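Local atomic coordinates of GphF Dehydratase 1 (PDB entry 6MBF), a protein that probably dehydrates a polyketide intermediate in gephyronic acid biosynthesis and probably also shifts the resulting double bond. Residues R177-Q191 / V239-P251. Sequence-based numbering, arbitrary orientation. Where two conformers were deposited one is given.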
loop_
_atom_site.group_PDB
_atom_site.type_symbol
_atom_site.label_atom_id
_atom_site.label_comp_id
_atom_site.label_asym_id
_atom_site.label_seq_id
_atom_site.Cartn_x
_atom_site.Cartn_y
_atom_site.Cartn_z
ATOM N N ARG A 177 -3.572 -10.973 19.221
ATOM C CA ARG A 177 -3.839 -10.207 18.009
ATOM C C ARG A 177 -2.608 -9.458 17.509
ATOM O O ARG A 177 -2.745 -8.528 16.702
ATOM C CB ARG A 177 -4.976 -9.204 18.241
ATOM C CG ARG A 177 -6.318 -9.804 18.597
ATOM C CD ARG A 177 -7.415 -8.759 18.465
ATOM N NE ARG A 177 -7.248 -7.649 19.395
ATOM C CZ ARG A 177 -7.684 -7.660 20.654
ATOM N NH1 ARG A 177 -8.320 -8.728 21.133
ATOM N NH2 ARG A 177 -7.490 -6.603 21.431
ATOM N N GLU A 178 -1.420 -9.837 17.970
ATOM C CA GLU A 178 -0.175 -9.225 17.540
ATOM C C GLU A 178 0.682 -10.229 16.787
ATOM O O GLU A 178 0.552 -11.449 16.947
ATOM C CB GLU A 178 0.604 -8.668 18.738
ATOM C CG GLU A 178 -0.155 -7.593 19.486
ATOM C CD GLU A 178 0.698 -6.863 20.514
ATOM O OE1 GLU A 178 1.945 -6.898 20.396
ATOM O OE2 GLU A 178 0.110 -6.248 21.437
ATOM N N ALA A 179 1.563 -9.699 15.941
ATOM C CA ALA A 179 2.453 -10.556 15.175
ATOM C C ALA A 179 3.721 -9.791 14.844
ATOM O O ALA A 179 3.741 -8.559 14.814
ATOM C CB ALA A 179 1.793 -11.062 13.889
ATOM N N ILE A 180 4.784 -10.545 14.586
ATOM C CA ILE A 180 5.997 -10.009 13.985
ATOM C C ILE A 180 6.286 -10.812 12.730
ATOM O O ILE A 180 6.287 -12.051 12.759
ATOM C CB ILE A 180 7.192 -10.037 14.949
ATOM C CG1 ILE A 180 6.965 -9.038 16.077
ATOM C CG2 ILE A 180 8.481 -9.713 14.199
ATOM C CD1 ILE A 180 7.999 -9.139 17.123
ATOM N N GLY A 181 6.479 -10.108 11.626
ATOM C CA GLY A 181 6.768 -10.731 10.356
ATOM C C GLY A 181 8.100 -10.229 9.843
ATOM O O GLY A 181 8.536 -9.125 10.174
ATOM N N HIS A 182 8.758 -11.066 9.058
ATOM C CA HIS A 182 9.971 -10.710 8.338
ATOM C C HIS A 182 9.619 -10.728 6.856
ATOM O O HIS A 182 9.201 -11.769 6.337
ATOM C CB HIS A 182 11.092 -11.700 8.666
ATOM C CG HIS A 182 12.333 -11.510 7.851
ATOM N ND1 HIS A 182 13.194 -12.545 7.556
ATOM C CD2 HIS A 182 12.859 -10.405 7.270
ATOM C CE1 HIS A 182 14.200 -12.086 6.833
ATOM N NE2 HIS A 182 14.024 -10.789 6.650
ATOM N N VAL A 183 9.732 -9.573 6.193
ATOM C CA VAL A 183 9.409 -9.452 4.777
ATOM C C VAL A 183 10.659 -9.011 4.034
ATOM O O VAL A 183 11.433 -8.176 4.521
ATOM C CB VAL A 183 8.226 -8.492 4.477
ATOM C CG1 VAL A 183 7.075 -8.699 5.429
ATOM C CG2 VAL A 183 8.648 -7.055 4.419
ATOM N N CYS A 184 10.857 -9.583 2.853
ATOM C CA CYS A 184 12.057 -9.323 2.077
ATOM C C CYS A 184 11.711 -9.384 0.600
ATOM O O CYS A 184 11.095 -10.351 0.140
ATOM C CB CYS A 184 13.147 -10.339 2.422
ATOM S SG CYS A 184 14.751 -9.947 1.729
ATOM N N LEU A 185 12.090 -8.343 -0.133
ATOM C CA LEU A 185 11.885 -8.354 -1.572
ATOM C C LEU A 185 12.889 -9.277 -2.241
ATOM O O LEU A 185 13.988 -9.511 -1.734
ATOM C CB LEU A 185 12.020 -6.953 -2.149
ATOM C CG LEU A 185 11.012 -5.925 -1.633
ATOM C CD1 LEU A 185 11.328 -4.581 -2.213
ATOM C CD2 LEU A 185 9.578 -6.341 -1.948
ATOM N N GLN A 186 12.498 -9.822 -3.386
ATOM C CA GLN A 186 13.403 -10.635 -4.185
ATOM C C GLN A 186 13.147 -10.338 -5.654
ATOM O O GLN A 186 12.295 -9.512 -6.009
ATOM C CB GLN A 186 13.243 -12.137 -3.887
ATOM C CG GLN A 186 13.658 -12.582 -2.483
ATOM C CD GLN A 186 15.138 -12.352 -2.196
ATOM O OE1 GLN A 186 15.964 -12.328 -3.108
ATOM N NE2 GLN A 186 15.475 -12.188 -0.922
ATOM N N GLY A 187 13.899 -11.020 -6.511
ATOM C CA GLY A 187 13.711 -10.897 -7.947
ATOM C C GLY A 187 13.772 -9.466 -8.435
ATOM O O GLY A 187 14.566 -8.650 -7.951
ATOM N N GLU A 188 12.903 -9.154 -9.400
ATOM C CA GLU A 188 12.875 -7.819 -9.988
ATOM C C GLU A 188 12.493 -6.773 -8.953
ATOM O O GLU A 188 12.981 -5.639 -8.995
ATOM C CB GLU A 188 11.890 -7.773 -11.157
ATOM C CG GLU A 188 12.138 -8.806 -12.249
ATOM C CD GLU A 188 11.210 -8.624 -13.443
ATOM O OE1 GLU A 188 11.400 -9.331 -14.457
ATOM O OE2 GLU A 188 10.294 -7.773 -13.372
ATOM N N GLU A 189 11.615 -7.134 -8.018
ATOM C CA GLU A 189 11.129 -6.140 -7.067
ATOM C C GLU A 189 12.245 -5.678 -6.136
ATOM O O GLU A 189 12.307 -4.497 -5.769
ATOM C CB GLU A 189 9.932 -6.703 -6.297
ATOM C CG GLU A 189 8.588 -6.566 -7.048
ATOM C CD GLU A 189 8.443 -7.514 -8.247
ATOM O OE1 GLU A 189 7.716 -7.170 -9.205
ATOM O OE2 GLU A 189 9.043 -8.603 -8.223
ATOM N N ALA A 190 13.162 -6.581 -5.771
ATOM C CA ALA A 190 14.315 -6.177 -4.975
ATOM C C ALA A 190 15.289 -5.319 -5.771
ATOM O O ALA A 190 16.093 -4.602 -5.173
ATOM C CB ALA A 190 15.046 -7.402 -4.424
ATOM N N GLN A 191 15.239 -5.380 -7.100
ATOM C CA GLN A 191 16.132 -4.577 -7.926
ATOM C C GLN A 191 15.636 -3.151 -8.123
ATOM O O GLN A 191 16.366 -2.330 -8.691
ATOM C CB GLN A 191 16.320 -5.250 -9.290
ATOM C CG GLN A 191 16.900 -6.650 -9.206
ATOM C CD GLN A 191 18.089 -6.715 -8.272
ATOM O OE1 GLN A 191 18.070 -7.429 -7.267
ATOM N NE2 GLN A 191 19.133 -5.957 -8.593
ATOM N N VAL A 239 13.819 0.956 1.084
ATOM C CA VAL A 239 14.046 -0.210 1.934
ATOM C C VAL A 239 13.565 -1.468 1.219
ATOM O O VAL A 239 12.520 -1.459 0.561
ATOM C CB VAL A 239 13.330 -0.012 3.283
ATOM C CG1 VAL A 239 13.396 -1.282 4.115
ATOM C CG2 VAL A 239 13.951 1.158 4.043
ATOM N N ARG A 240 14.337 -2.563 1.330
ATOM C CA ARG A 240 14.015 -3.818 0.662
ATOM C C ARG A 240 13.631 -4.931 1.624
ATOM O O ARG A 240 13.193 -5.995 1.170
ATOM C CB ARG A 240 15.205 -4.310 -0.185
ATOM C CG ARG A 240 15.867 -3.237 -1.047
ATOM C CD ARG A 240 16.859 -3.861 -2.033
ATOM N NE ARG A 240 17.957 -4.556 -1.366
ATOM C CZ ARG A 240 18.837 -5.323 -2.000
ATOM N NH1 ARG A 240 18.735 -5.497 -3.312
ATOM N NH2 ARG A 240 19.813 -5.920 -1.324
ATOM N N GLU A 241 13.774 -4.714 2.929
ATOM C CA GLU A 241 13.682 -5.795 3.898
ATOM C C GLU A 241 13.391 -5.182 5.256
ATOM O O GLU A 241 14.086 -4.247 5.672
ATOM C CB GLU A 241 14.983 -6.610 3.931
ATOM C CG GLU A 241 14.931 -7.830 4.841
ATOM C CD GLU A 241 16.192 -8.677 4.760
ATOM O OE1 GLU A 241 17.180 -8.233 4.131
ATOM O OE2 GLU A 241 16.198 -9.779 5.343
ATOM N N VAL A 242 12.352 -5.684 5.936
ATOM C CA VAL A 242 11.984 -5.188 7.257
ATOM C C VAL A 242 11.508 -6.339 8.129
ATOM O O VAL A 242 11.139 -7.415 7.646
ATOM C CB VAL A 242 10.867 -4.111 7.231
ATOM C CG1 VAL A 242 11.314 -2.844 6.494
ATOM C CG2 VAL A 242 9.594 -4.681 6.625
ATOM N N ARG A 243 11.526 -6.095 9.428
ATOM C CA ARG A 243 10.688 -6.823 10.364
ATOM C C ARG A 243 9.537 -5.906 10.742
ATOM O O ARG A 243 9.737 -4.715 10.993
ATOM C CB ARG A 243 11.471 -7.259 11.602
ATOM C CG ARG A 243 12.554 -8.290 11.295
ATOM C CD ARG A 243 13.095 -8.870 12.600
ATOM N NE ARG A 243 14.095 -9.912 12.370
ATOM C CZ ARG A 243 15.403 -9.692 12.260
ATOM N NH1 ARG A 243 15.895 -8.461 12.356
ATOM N NH2 ARG A 243 16.226 -10.709 12.048
ATOM N N VAL A 244 8.327 -6.442 10.743
ATOM C CA VAL A 244 7.141 -5.626 10.957
ATOM C C VAL A 244 6.402 -6.146 12.179
ATOM O O VAL A 244 6.183 -7.355 12.311
ATOM C CB VAL A 244 6.222 -5.608 9.720
ATOM C CG1 VAL A 244 5.909 -7.028 9.235
ATOM C CG2 VAL A 244 4.952 -4.824 10.028
ATOM N N HIS A 245 6.052 -5.240 13.082
ATOM C CA HIS A 245 5.165 -5.554 14.189
ATOM C C HIS A 245 3.775 -5.029 13.852
ATOM O O HIS A 245 3.632 -3.885 13.411
ATOM C CB HIS A 245 5.687 -4.938 15.489
ATOM C CG HIS A 245 4.792 -5.166 16.661
ATOM N ND1 HIS A 245 4.410 -4.151 17.509
ATOM C CD2 HIS A 245 4.173 -6.285 17.108
ATOM C CE1 HIS A 245 3.609 -4.638 18.441
ATOM N NE2 HIS A 245 3.447 -5.928 18.217
ATOM N N LEU A 246 2.753 -5.865 14.033
ATOM C CA LEU A 246 1.383 -5.455 13.752
ATOM C C LEU A 246 0.502 -5.750 14.956
ATOM O O LEU A 246 0.761 -6.687 15.718
ATOM C CB LEU A 246 0.817 -6.157 12.503
ATOM C CG LEU A 246 0.486 -7.649 12.628
ATOM C CD1 LEU A 246 -0.953 -7.882 13.115
ATOM C CD2 LEU A 246 0.668 -8.329 11.308
ATOM N N ARG A 247 -0.538 -4.937 15.125
ATOM C CA ARG A 247 -1.516 -5.152 16.189
ATOM C C ARG A 247 -2.918 -4.940 15.632
ATOM O O ARG A 247 -3.259 -3.841 15.185
ATOM C CB ARG A 247 -1.264 -4.227 17.390
ATOM C CG ARG A 247 -2.341 -4.355 18.480
ATOM C CD ARG A 247 -2.073 -3.454 19.704
ATOM N NE ARG A 247 -0.829 -3.792 20.391
ATOM C CZ ARG A 247 0.182 -2.949 20.603
ATOM N NH1 ARG A 247 0.115 -1.690 20.179
ATOM N NH2 ARG A 247 1.266 -3.367 21.247
ATOM N N LEU A 248 -3.729 -5.990 15.666
ATOM C CA LEU A 248 -5.127 -5.882 15.288
ATOM C C LEU A 248 -5.936 -5.312 16.446
ATOM O O LEU A 248 -5.735 -5.685 17.605
ATOM C CB LEU A 248 -5.667 -7.256 14.885
ATOM C CG LEU A 248 -5.457 -7.625 13.415
ATOM C CD1 LEU A 248 -5.459 -9.137 13.235
ATOM C CD2 LEU A 248 -6.539 -6.982 12.546
ATOM N N HIS A 249 -6.845 -4.395 16.129
ATOM C CA HIS A 249 -7.770 -3.880 17.118
ATOM C C HIS A 249 -8.770 -4.971 17.496
ATOM O O HIS A 249 -8.964 -5.929 16.745
ATOM C CB HIS A 249 -8.494 -2.648 16.570
ATOM C CG HIS A 249 -7.612 -1.452 16.400
ATOM N ND1 HIS A 249 -8.111 -0.173 16.287
ATOM C CD2 HIS A 249 -6.264 -1.339 16.332
ATOM C CE1 HIS A 249 -7.110 0.678 16.149
ATOM N NE2 HIS A 249 -5.977 -0.002 16.175
ATOM N N PRO A 250 -9.409 -4.858 18.659
ATOM C CA PRO A 250 -10.397 -5.867 19.060
ATOM C C PRO A 250 -11.522 -5.956 18.046
ATOM O O PRO A 250 -12.126 -4.936 17.683
ATOM C CB PRO A 250 -10.902 -5.357 20.423
ATOM C CG PRO A 250 -10.427 -3.954 20.537
ATOM C CD PRO A 250 -9.181 -3.857 19.714
ATOM N N PRO A 251 -11.811 -7.151 17.547
ATOM C CA PRO A 251 -12.874 -7.306 16.551
ATOM C C PRO A 251 -14.245 -7.275 17.207
ATOM O O PRO A 251 -14.401 -7.526 18.402
ATOM C CB PRO A 251 -12.595 -8.682 15.933
ATOM C CG PRO A 251 -11.393 -9.236 16.654
ATOM C CD PRO A 251 -11.198 -8.438 17.899
HETATM O O HOH W 1 -5.914 -4.517 20.117
#
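Two histidine-carboxylate hydrogen bonds, His182 to Glu241 and His245 to Glu178, cross one face of this antiparallel strand pair, one running each way. His182 NE2 donates a hydrogen bond to Glu241 OE2 at 2.7 Å. The carboxylate uses its anti lone pair and lies nearly coplanar with the ring (17°). Both side chains leave their strands with CG anti to the backbone N (chi1 173° and -175°), which brings ring and carboxylate together across the strands. In the second pair, His245 NE2 donates to Glu178 OE1 at 2.8 Å, from above the carboxylate plane.

Glu178 is shared. Its other oxygen, OE2, takes Arg247 NE at 2.8 Å and Arg247 NH2 at 3.1 Å, a side-on salt bridge from one face of the carboxylate. Without the carboxylate, as with an alanine here, Arg247 would probably lose its charge mate and the His245 ring would be freer to turn.

Strands 178-184 and 241-248 are joined by paired backbone bonds at Ala179-Leu246, Gly181-Val244 and Val183-Val242. On the opposite face Val183 CG2 presses on Val242 CG2 at 3.4 Å, and Ala179 CB meets Leu246. Helix 200-214 covers this apolar side, as the central helix does in a hotdog fold. Just before strand 178-184, Arg177 NE bonds to Leu248 O at 3.1 Å, at the end of strand 241-248. Pro250 CA lies over the guanidinium face, and a water bridges Arg177 NH2 to Leu248 O.

The other face is mixed but largely polar, with Ile180 and Cys184 among the charged groups. Glu241 may favour a protonated His182, while Arg247 probably offsets this effect of Glu178 on His245.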